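Long-range contacts in armadillo repeat protein arm00016 (Synthetic construct, PDB 4D4E), which is a computationally designed armadillo-type helical solenoid, intended as a scaffold for the modular recognition of peptides: residues V112-V117 with S151-K156; V196-V201 with E236-N241; G54-L59 with Q90-A95. All coordinates share one frame; numbering follows the deposited sequence.

All three contacts join helical segments separated by 31 to 35 residues at their nearest ends, as expected of a solenoid, and follow one another along the chain in the order contact 3, contact 1, contact 2. Contacts 1 and 2 each pair two long helices side by side. They share no helix, but helix 152-166 of contact 1 packs on helix 194-208 of contact 2, Lys156 against Val196. Contact 1 is buried near the middle and edged by a charge pair; contact 2, farther out and partly buried, ends in asparagine and a bound glycerol. Contact 3, about 35 Å from contact 2 between centres, is also only partly buried; it joins short helices through a leucine, with a water bridge on its exposed side.

Contact 1. Residues V112-V117 with S151-K156; sequences VIKNAV and SEEVIK
Lys114 NZ lies between two carboxylates, neither of them close: Glu153 OE1 faces it across the contact at 3.6 Å, a long salt bridge, and Glu111 of its own helix adds a second, weak ion pair. The lysine chain starts with CG anti to its backbone nitrogen (chi1 175°) and then bends at each later torsion, which brings CE rather than NZ nearest the carboxylate, CE lying 3.2 Å from Glu153 OE1. Glu153 reaches back with an extended chain, and even its CB stays within 3.7 Å of Lys114 NZ. Deeper in, Val154 divides its two methyls between neighbouring residues. CG1 meets Ile113 CG2 at 4.0 Å, while CG2 rests against the backbone of Lys114, 4.1 Å from its CA. Val117 approaches the same turn more loosely, its CG1 4.5 Å from Val154 O. Leu146 of helix 140-146 touches Ile113, Val117 and Val154 and so covers the apolar side. Helix 152-166 starts here: Ser151 at the N-cap accepts a weak bond from Val154 N through OG. The two helical segments run nearly alongside, axes 8.8 Å apart and inclined by 17°, as neighbouring long helices do in an armadillo solenoid. With an alanine at Lys114, Glu153 would probably be left without its cation across the contact, and without CE and NZ beside its carboxylate. Charge thus sits at the partly exposed margin and branched aliphatic groups inside, the loose ion pair being probably more an electrostatic tether than a rigid clasp.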
loop_
_atom_site.group_PDB
_atom_site.type_symbol
_atom_site.label_atom_id
_atom_site.label_comp_id
_atom_site.label_asym_id
_atom_site.label_seq_id
_atom_site.Cartn_x
_atom_site.Cartn_y
_atom_site.Cartn_z
ATOM N N VAL A 112 -5.487 12.523 -0.236
ATOM C CA VAL A 112 -4.019 12.355 -0.238
ATOM C C VAL A 112 -3.625 11.037 0.468
ATOM O O VAL A 112 -2.798 10.271 -0.059
ATOM C CB VAL A 112 -3.226 13.588 0.317
ATOM C CG1 VAL A 112 -1.761 13.226 0.533
ATOM C CG2 VAL A 112 -3.273 14.829 -0.614
ATOM N N ILE A 113 -4.271 10.751 1.604
ATOM C CA ILE A 113 -4.018 9.535 2.389
ATOM C C ILE A 113 -4.392 8.316 1.553
ATOM O O ILE A 113 -3.654 7.329 1.516
ATOM C CB ILE A 113 -4.826 9.567 3.706
ATOM C CG1 ILE A 113 -4.351 10.710 4.593
ATOM C CG2 ILE A 113 -4.767 8.211 4.421
ATOM C CD1 ILE A 113 -5.084 10.830 5.926
ATOM N N LYS A 114 -5.537 8.379 0.861
ATOM C CA LYS A 114 -5.960 7.265 0.031
ATOM C C LYS A 114 -4.842 6.893 -0.944
ATOM O O LYS A 114 -4.435 5.723 -1.042
ATOM C CB LYS A 114 -7.246 7.613 -0.739
ATOM C CG LYS A 114 -7.644 6.509 -1.703
ATOM C CD LYS A 114 -8.154 7.054 -3.036
ATOM C CE LYS A 114 -9.634 7.353 -2.992
ATOM N NZ LYS A 114 -10.128 7.989 -1.728
ATOM N N ASN A 115 -4.372 7.891 -1.685
ATOM C CA ASN A 115 -3.301 7.707 -2.656
ATOM C C ASN A 115 -1.915 7.330 -2.051
ATOM O O ASN A 115 -1.140 6.541 -2.637
ATOM C CB ASN A 115 -3.192 8.992 -3.454
ATOM C CG ASN A 115 -4.347 9.169 -4.407
ATOM O OD1 ASN A 115 -4.316 8.644 -5.475
ATOM N ND2 ASN A 115 -5.403 9.879 -3.988
ATOM N N ALA A 116 -1.627 7.825 -0.855
ATOM C CA ALA A 116 -0.353 7.501 -0.223
ATOM C C ALA A 116 -0.396 6.044 0.250
ATOM O O ALA A 116 0.580 5.298 0.081
ATOM C CB ALA A 116 0.013 8.491 0.904
ATOM N N VAL A 117 -1.540 5.626 0.777
ATOM C CA VAL A 117 -1.739 4.220 1.067
ATOM C C VAL A 117 -1.639 3.332 -0.187
ATOM O O VAL A 117 -0.998 2.251 -0.122
ATOM C CB VAL A 117 -3.039 3.922 1.862
ATOM C CG1 VAL A 117 -3.036 2.456 2.250
ATOM C CG2 VAL A 117 -3.006 4.702 3.159
ATOM N N SER A 151 -13.025 6.074 5.973
ATOM C CA SER A 151 -13.217 5.936 4.530
ATOM C C SER A 151 -12.955 4.537 4.025
ATOM O O SER A 151 -11.859 4.033 4.239
ATOM C CB SER A 151 -12.341 6.932 3.771
ATOM O OG SER A 151 -12.303 6.579 2.388
ATOM N N GLU A 152 -13.940 3.937 3.340
ATOM C CA GLU A 152 -13.805 2.580 2.776
ATOM C C GLU A 152 -12.592 2.551 1.853
ATOM O O GLU A 152 -11.759 1.668 1.951
ATOM C CB GLU A 152 -15.056 2.099 1.985
ATOM C CG GLU A 152 -14.998 0.642 1.431
ATOM C CD GLU A 152 -14.371 0.454 0.018
ATOM O OE1 GLU A 152 -14.529 1.362 -0.839
ATOM O OE2 GLU A 152 -13.714 -0.602 -0.261
ATOM N N GLU A 153 -12.501 3.503 0.937
ATOM C CA GLU A 153 -11.396 3.508 -0.006
ATOM C C GLU A 153 -10.011 3.539 0.713
ATOM O O GLU A 153 -9.055 2.928 0.219
ATOM C CB GLU A 153 -11.537 4.687 -0.975
ATOM C CG GLU A 153 -12.969 4.980 -1.397
ATOM C CD GLU A 153 -13.028 6.020 -2.508
ATOM O OE1 GLU A 153 -12.357 5.811 -3.555
ATOM O OE2 GLU A 153 -13.737 7.045 -2.341
ATOM N N VAL A 154 -9.909 4.222 1.872
ATOM C CA VAL A 154 -8.665 4.206 2.642
ATOM C C VAL A 154 -8.464 2.809 3.265
ATOM O O VAL A 154 -7.438 2.204 3.055
ATOM C CB VAL A 154 -8.612 5.303 3.704
ATOM C CG1 VAL A 154 -7.355 5.129 4.531
ATOM C CG2 VAL A 154 -8.675 6.703 3.060
ATOM N N ILE A 155 -9.492 2.283 3.942
ATOM C CA ILE A 155 -9.465 0.920 4.463
ATOM C C ILE A 155 -9.117 -0.099 3.412
ATOM O O ILE A 155 -8.182 -0.832 3.584
ATOM C CB ILE A 155 -10.748 0.550 5.236
ATOM C CG1 ILE A 155 -10.832 1.432 6.500
ATOM C CG2 ILE A 155 -10.716 -0.921 5.652
ATOM C CD1 ILE A 155 -12.090 1.216 7.309
ATOM N N LYS A 156 -9.778 -0.061 2.270
ATOM C CA LYS A 156 -9.451 -0.963 1.175
ATOM C C LYS A 156 -7.920 -0.990 0.856
ATOM O O LYS A 156 -7.300 -2.069 0.808
ATOM C CB LYS A 156 -10.273 -0.544 -0.051
ATOM C CG LYS A 156 -9.813 -1.071 -1.402
ATOM C CD LYS A 156 -10.024 -2.565 -1.555
ATOM C CE LYS A 156 -9.443 -3.076 -2.878
ATOM N NZ LYS A 156 -10.398 -2.944 -4.016
#

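Contact 2. Residues V196-V201 with E236-N241; sequences VIKNAV and EEVQKN. With GOL (glycerol), chain C.
Lys198 runs along the edge of segment 236-241, meeting a different group at almost every step. Its CB lies 3.7 Å from O3 of a glycerol, a molecule probably taken from the crystallisation liquor. CG, held beside the backbone nitrogen by chi1 of -68°, touches Val238 CG2 at 3.8 Å. CD comes next, 3.9 Å from Asn241 ND2, and also brushes Glu237 CG. The chain bends at chi3, and NZ finishes 4.1 Å from Glu237 CG, not in contact with that carboxylate; its weak, long ion pair is with Glu195 on its own helix. Behind the lysine, Ile197 CG2 presses on Val238 CG1 at 3.5 Å, the two side chains crossing at about a right angle. Val201 turns its CG1 to the backbone O of Asn241 and to C1 of the glycerol. The glycerol bridges both helices: O3 donates to Lys198 O at 2.7 Å and receives a weak bond from Asn241 ND2, while O1 donates to Asn241 O at 2.8 Å. The segment axes lie 9.9 Å apart and run at 14° to each other. Such near-parallel long helices set side by side are consistent with the inner face of an armadillo superhelix, the face on which natural relatives bind peptides.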
loop_
_atom_site.group_PDB
_atom_site.type_symbol
_atom_site.label_atom_id
_atom_site.label_comp_id
_atom_site.label_asym_id
_atom_site.label_seq_id
_atom_site.Cartn_x
_atom_site.Cartn_y
_atom_site.Cartn_z
ATOM N N VAL A 196 -12.510 -5.487 0.634
ATOM C CA VAL A 196 -11.900 -5.423 1.934
ATOM C C VAL A 196 -11.789 -6.817 2.567
ATOM O O VAL A 196 -10.710 -7.204 2.973
ATOM C CB VAL A 196 -12.570 -4.407 2.863
ATOM C CG1 VAL A 196 -12.059 -4.561 4.316
ATOM C CG2 VAL A 196 -12.323 -3.000 2.347
ATOM N N ILE A 197 -12.902 -7.548 2.666
ATOM C CA ILE A 197 -12.864 -8.933 3.116
ATOM C C ILE A 197 -11.800 -9.793 2.433
ATOM O O ILE A 197 -11.072 -10.471 3.121
ATOM C CB ILE A 197 -14.253 -9.647 2.945
ATOM C CG1 ILE A 197 -15.310 -9.000 3.880
ATOM C CG2 ILE A 197 -14.101 -11.174 3.054
ATOM C CD1 ILE A 197 -16.658 -9.223 3.311
ATOM N N LYS A 198 -11.710 -9.774 1.112
ATOM C CA LYS A 198 -10.743 -10.677 0.437
ATOM C C LYS A 198 -9.266 -10.302 0.810
ATOM O O LYS A 198 -8.427 -11.165 0.954
ATOM C CB LYS A 198 -10.930 -10.695 -1.097
ATOM C CG LYS A 198 -12.232 -11.333 -1.535
ATOM C CD LYS A 198 -12.265 -11.547 -3.019
ATOM C CE LYS A 198 -12.352 -10.277 -3.808
ATOM N NZ LYS A 198 -12.655 -10.747 -5.202
ATOM N N ASN A 199 -8.971 -9.024 0.995
ATOM C CA ASN A 199 -7.576 -8.657 1.369
ATOM C C ASN A 199 -7.308 -9.055 2.856
ATOM O O ASN A 199 -6.209 -9.448 3.179
ATOM C CB ASN A 199 -7.329 -7.159 1.205
ATOM C CG ASN A 199 -7.362 -6.684 -0.260
ATOM O OD1 ASN A 199 -7.012 -7.427 -1.159
ATOM N ND2 ASN A 199 -7.756 -5.410 -0.489
ATOM N N ALA A 200 -8.299 -8.846 3.759
ATOM C CA ALA A 200 -8.189 -9.302 5.140
ATOM C C ALA A 200 -7.966 -10.824 5.219
ATOM O O ALA A 200 -7.133 -11.319 5.997
ATOM C CB ALA A 200 -9.427 -8.861 5.971
ATOM N N VAL A 201 -8.700 -11.574 4.380
ATOM C CA VAL A 201 -8.562 -13.005 4.363
ATOM C C VAL A 201 -7.160 -13.343 3.858
ATOM O O VAL A 201 -6.533 -14.269 4.322
ATOM C CB VAL A 201 -9.619 -13.687 3.446
ATOM C CG1 VAL A 201 -9.250 -15.136 3.212
ATOM C CG2 VAL A 201 -11.037 -13.631 4.049
ATOM N N GLU A 236 -19.034 -16.403 -3.802
ATOM C CA GLU A 236 -18.384 -17.722 -3.636
ATOM C C GLU A 236 -16.845 -17.638 -3.611
ATOM O O GLU A 236 -16.196 -18.428 -3.014
ATOM C CB GLU A 236 -18.929 -18.792 -4.598
ATOM C CG GLU A 236 -18.197 -19.030 -5.909
ATOM C CD GLU A 236 -18.613 -20.364 -6.504
ATOM O OE1 GLU A 236 -18.582 -21.387 -5.768
ATOM O OE2 GLU A 236 -19.021 -20.388 -7.686
ATOM N N GLU A 237 -16.306 -16.625 -4.242
ATOM C CA GLU A 237 -14.855 -16.414 -4.224
ATOM C C GLU A 237 -14.404 -16.158 -2.776
ATOM O O GLU A 237 -13.452 -16.757 -2.323
ATOM C CB GLU A 237 -14.490 -15.267 -5.189
ATOM C CG GLU A 237 -13.029 -14.857 -5.221
ATOM C CD GLU A 237 -12.113 -15.924 -5.806
ATOM O OE1 GLU A 237 -12.607 -17.002 -6.229
ATOM O OE2 GLU A 237 -10.883 -15.670 -5.843
ATOM N N VAL A 238 -15.087 -15.254 -2.080
ATOM C CA VAL A 238 -14.885 -15.028 -0.641
ATOM C C VAL A 238 -14.991 -16.329 0.177
ATOM O O VAL A 238 -14.112 -16.578 1.000
ATOM C CB VAL A 238 -15.884 -13.981 -0.078
ATOM C CG1 VAL A 238 -15.768 -13.829 1.437
ATOM C CG2 VAL A 238 -15.738 -12.626 -0.771
ATOM N N GLN A 239 -16.057 -17.141 -0.008
ATOM C CA GLN A 239 -16.180 -18.426 0.720
ATOM C C GLN A 239 -14.928 -19.280 0.526
ATOM O O GLN A 239 -14.435 -19.898 1.460
ATOM C CB GLN A 239 -17.411 -19.288 0.262
ATOM C CG GLN A 239 -18.726 -18.550 0.264
ATOM C CD GLN A 239 -19.898 -19.457 -0.082
ATOM O OE1 GLN A 239 -19.716 -20.602 -0.481
ATOM N NE2 GLN A 239 -21.104 -18.967 0.138
ATOM N N LYS A 240 -14.464 -19.319 -0.717
ATOM C CA LYS A 240 -13.394 -20.190 -1.122
ATOM C C LYS A 240 -12.056 -19.740 -0.537
ATOM O O LYS A 240 -11.305 -20.539 0.013
ATOM C CB LYS A 240 -13.296 -20.144 -2.637
ATOM C CG LYS A 240 -14.175 -21.172 -3.310
ATOM C CD LYS A 240 -14.246 -20.898 -4.794
ATOM C CE LYS A 240 -14.753 -22.136 -5.506
ATOM N NZ LYS A 240 -14.778 -21.897 -6.972
ATOM N N ASN A 241 -11.785 -18.438 -0.644
ATOM C CA ASN A 241 -10.613 -17.847 0.009
ATOM C C ASN A 241 -10.593 -18.094 1.496
ATOM O O ASN A 241 -9.536 -18.393 2.041
ATOM C CB ASN A 241 -10.548 -16.369 -0.296
ATOM C CG ASN A 241 -10.363 -16.126 -1.791
ATOM O OD1 ASN A 241 -10.198 -17.084 -2.537
ATOM N ND2 ASN A 241 -10.431 -14.889 -2.223
HETATM C C1 GOL C . -6.820 -16.247 1.300
HETATM O O1 GOL C . -6.951 -17.691 1.357
HETATM C C2 GOL C . -7.191 -15.651 -0.057
HETATM O O2 GOL C . -6.057 -15.894 -0.883
HETATM C C3 GOL C . -7.468 -14.121 -0.072
HETATM O O3 GOL C . -8.816 -13.590 -0.266
#

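Contact 3. Residues G54-L59 with Q90-A95; sequences GALSPL and QKLIEA
Leu56, on helix 56-61, projects onto the last turn of helix 86-94 in the armadillo solenoid, so that one short helix is wedged against the C-terminal end of another. The chain enters helix 56-61 just after Gly54, whose positive phi ends the preceding helix in a Schellman motif. The apolar contacts all centre on Leu56. With chi2 at 53°, CD1 folds back and CD2 stretches out anti to CA, reaching over the peptide link between Lys91 and Leu92. There CD2 lies 3.6 Å from Lys91 C, 3.6 Å from Lys91 CB and 3.6 Å from Leu92 N, so one methyl covers a patch of backbone and the root of a lysine whose own end leads away. Leu56 CG meets Leu92 CD2 at 4.2 Å, the two leucine side chains crossing at about a right angle, and Leu56 CB meets Ala95 CB at 4.0 Å. Leu92 continues inward onto Ile78 and Ile81 of helix 68-81, which also receive Leu59, so the helix between the two segments in sequence closes the apolar side.

Among the backbone bonds, Ala95 N makes two, both weak, to Lys91 O and to Leu92 O, and these hold the residue whose methyl meets Leu56.

The polar link is water-mediated, on the exposed side; no direct hydrogen bond joins the segments. Ser57 stands beside the Ala95 methyl, and a water spans the remaining distance between the two residues: it lies 2.5 Å from Ser57 OG and donates a hydrogen bond to Ala95 O at 2.7 Å.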
loop_
_atom_site.group_PDB
_atom_site.type_symbol
_atom_site.label_atom_id
_atom_site.label_comp_id
_atom_site.label_asym_id
_atom_site.label_seq_id
_atom_site.Cartn_x
_atom_site.Cartn_y
_atom_site.Cartn_z
ATOM N N GLY A 54 15.145 11.224 -14.992
ATOM C CA GLY A 54 15.373 11.823 -13.671
ATOM C C GLY A 54 14.118 12.329 -12.997
ATOM O O GLY A 54 14.195 13.179 -12.064
ATOM N N ALA A 55 12.967 11.769 -13.375
ATOM C CA ALA A 55 11.669 12.270 -12.824
ATOM C C ALA A 55 11.479 12.018 -11.314
ATOM O O ALA A 55 10.755 12.792 -10.635
ATOM C CB ALA A 55 10.461 11.735 -13.625
ATOM N N LEU A 56 12.111 10.951 -10.784
ATOM C CA LEU A 56 11.837 10.511 -9.426
ATOM C C LEU A 56 12.128 11.462 -8.265
ATOM O O LEU A 56 11.246 11.735 -7.428
ATOM C CB LEU A 56 12.494 9.117 -9.170
ATOM C CG LEU A 56 11.619 7.905 -9.454
ATOM C CD1 LEU A 56 11.004 7.872 -10.820
ATOM C CD2 LEU A 56 12.389 6.606 -9.189
ATOM N N SER A 57 13.333 12.004 -8.212
ATOM C CA SER A 57 13.612 12.976 -7.126
ATOM C C SER A 57 12.657 14.120 -7.149
ATOM O O SER A 57 12.077 14.438 -6.130
ATOM C CB SER A 57 15.065 13.499 -7.142
ATOM O OG SER A 57 15.687 12.879 -6.059
ATOM N N PRO A 58 12.464 14.749 -8.323
ATOM C CA PRO A 58 11.548 15.911 -8.345
ATOM C C PRO A 58 10.084 15.532 -7.963
ATOM O O PRO A 58 9.377 16.310 -7.282
ATOM C CB PRO A 58 11.667 16.462 -9.786
ATOM C CG PRO A 58 12.778 15.759 -10.437
ATOM C CD PRO A 58 13.208 14.579 -9.586
ATOM N N LEU A 59 9.658 14.316 -8.311
ATOM C CA LEU A 59 8.357 13.853 -7.883
ATOM C C LEU A 59 8.250 13.709 -6.384
ATOM O O LEU A 59 7.277 14.153 -5.822
ATOM C CB LEU A 59 7.969 12.538 -8.550
ATOM C CG LEU A 59 7.213 12.405 -9.836
ATOM C CD1 LEU A 59 6.883 10.917 -9.891
ATOM C CD2 LEU A 59 5.922 13.241 -9.834
ATOM N N GLN A 90 12.814 -0.187 -6.368
ATOM C CA GLN A 90 14.094 0.150 -5.795
ATOM C C GLN A 90 14.550 1.609 -6.008
ATOM O O GLN A 90 15.080 2.275 -5.126
ATOM C CB GLN A 90 15.138 -0.799 -6.376
ATOM C CG GLN A 90 15.536 -1.852 -5.370
ATOM C CD GLN A 90 15.830 -1.235 -4.025
ATOM O OE1 GLN A 90 16.652 -0.321 -3.932
ATOM N NE2 GLN A 90 15.151 -1.713 -2.985
ATOM N N LYS A 91 14.441 2.039 -7.233
ATOM C CA LYS A 91 14.655 3.435 -7.582
ATOM C C LYS A 91 13.831 4.419 -6.784
ATOM O O LYS A 91 14.358 5.427 -6.433
ATOM C CB LYS A 91 14.423 3.644 -9.071
ATOM C CG LYS A 91 15.500 2.965 -9.948
ATOM C CD LYS A 91 16.834 3.672 -9.821
ATOM C CE LYS A 91 17.895 2.668 -9.424
ATOM N NZ LYS A 91 18.607 2.184 -10.610
ATOM N N LEU A 92 12.549 4.148 -6.504
ATOM C CA LEU A 92 11.756 5.021 -5.613
ATOM C C LEU A 92 12.284 5.103 -4.205
ATOM O O LEU A 92 12.290 6.183 -3.590
ATOM C CB LEU A 92 10.289 4.544 -5.485
ATOM C CG LEU A 92 9.356 5.019 -6.558
ATOM C CD1 LEU A 92 8.078 4.161 -6.442
ATOM C CD2 LEU A 92 9.029 6.525 -6.472
ATOM N N ILE A 93 12.676 3.946 -3.668
ATOM C CA ILE A 93 13.226 3.889 -2.307
ATOM C C ILE A 93 14.489 4.741 -2.306
ATOM O O ILE A 93 14.651 5.621 -1.437
ATOM C CB ILE A 93 13.507 2.424 -1.871
ATOM C CG1 ILE A 93 12.130 1.698 -1.657
ATOM C CG2 ILE A 93 14.419 2.395 -0.652
ATOM C CD1 ILE A 93 12.153 0.190 -1.611
ATOM N N GLU A 94 15.346 4.520 -3.305
ATOM C CA GLU A 94 16.585 5.310 -3.388
ATOM C C GLU A 94 16.339 6.787 -3.653
ATOM O O GLU A 94 17.251 7.563 -3.404
ATOM C CB GLU A 94 17.548 4.758 -4.433
ATOM C CG GLU A 94 17.983 3.321 -4.124
ATOM C CD GLU A 94 18.706 2.648 -5.309
ATOM O OE1 GLU A 94 18.747 3.185 -6.456
ATOM O OE2 GLU A 94 19.203 1.545 -5.101
ATOM N N ALA A 95 15.147 7.193 -4.135
ATOM C CA ALA A 95 14.832 8.617 -4.255
ATOM C C ALA A 95 14.314 9.191 -2.945
ATOM O O ALA A 95 13.899 10.318 -2.919
ATOM C CB ALA A 95 13.844 8.878 -5.416
HETATM O O HOH W 1 14.871 12.690 -3.706
#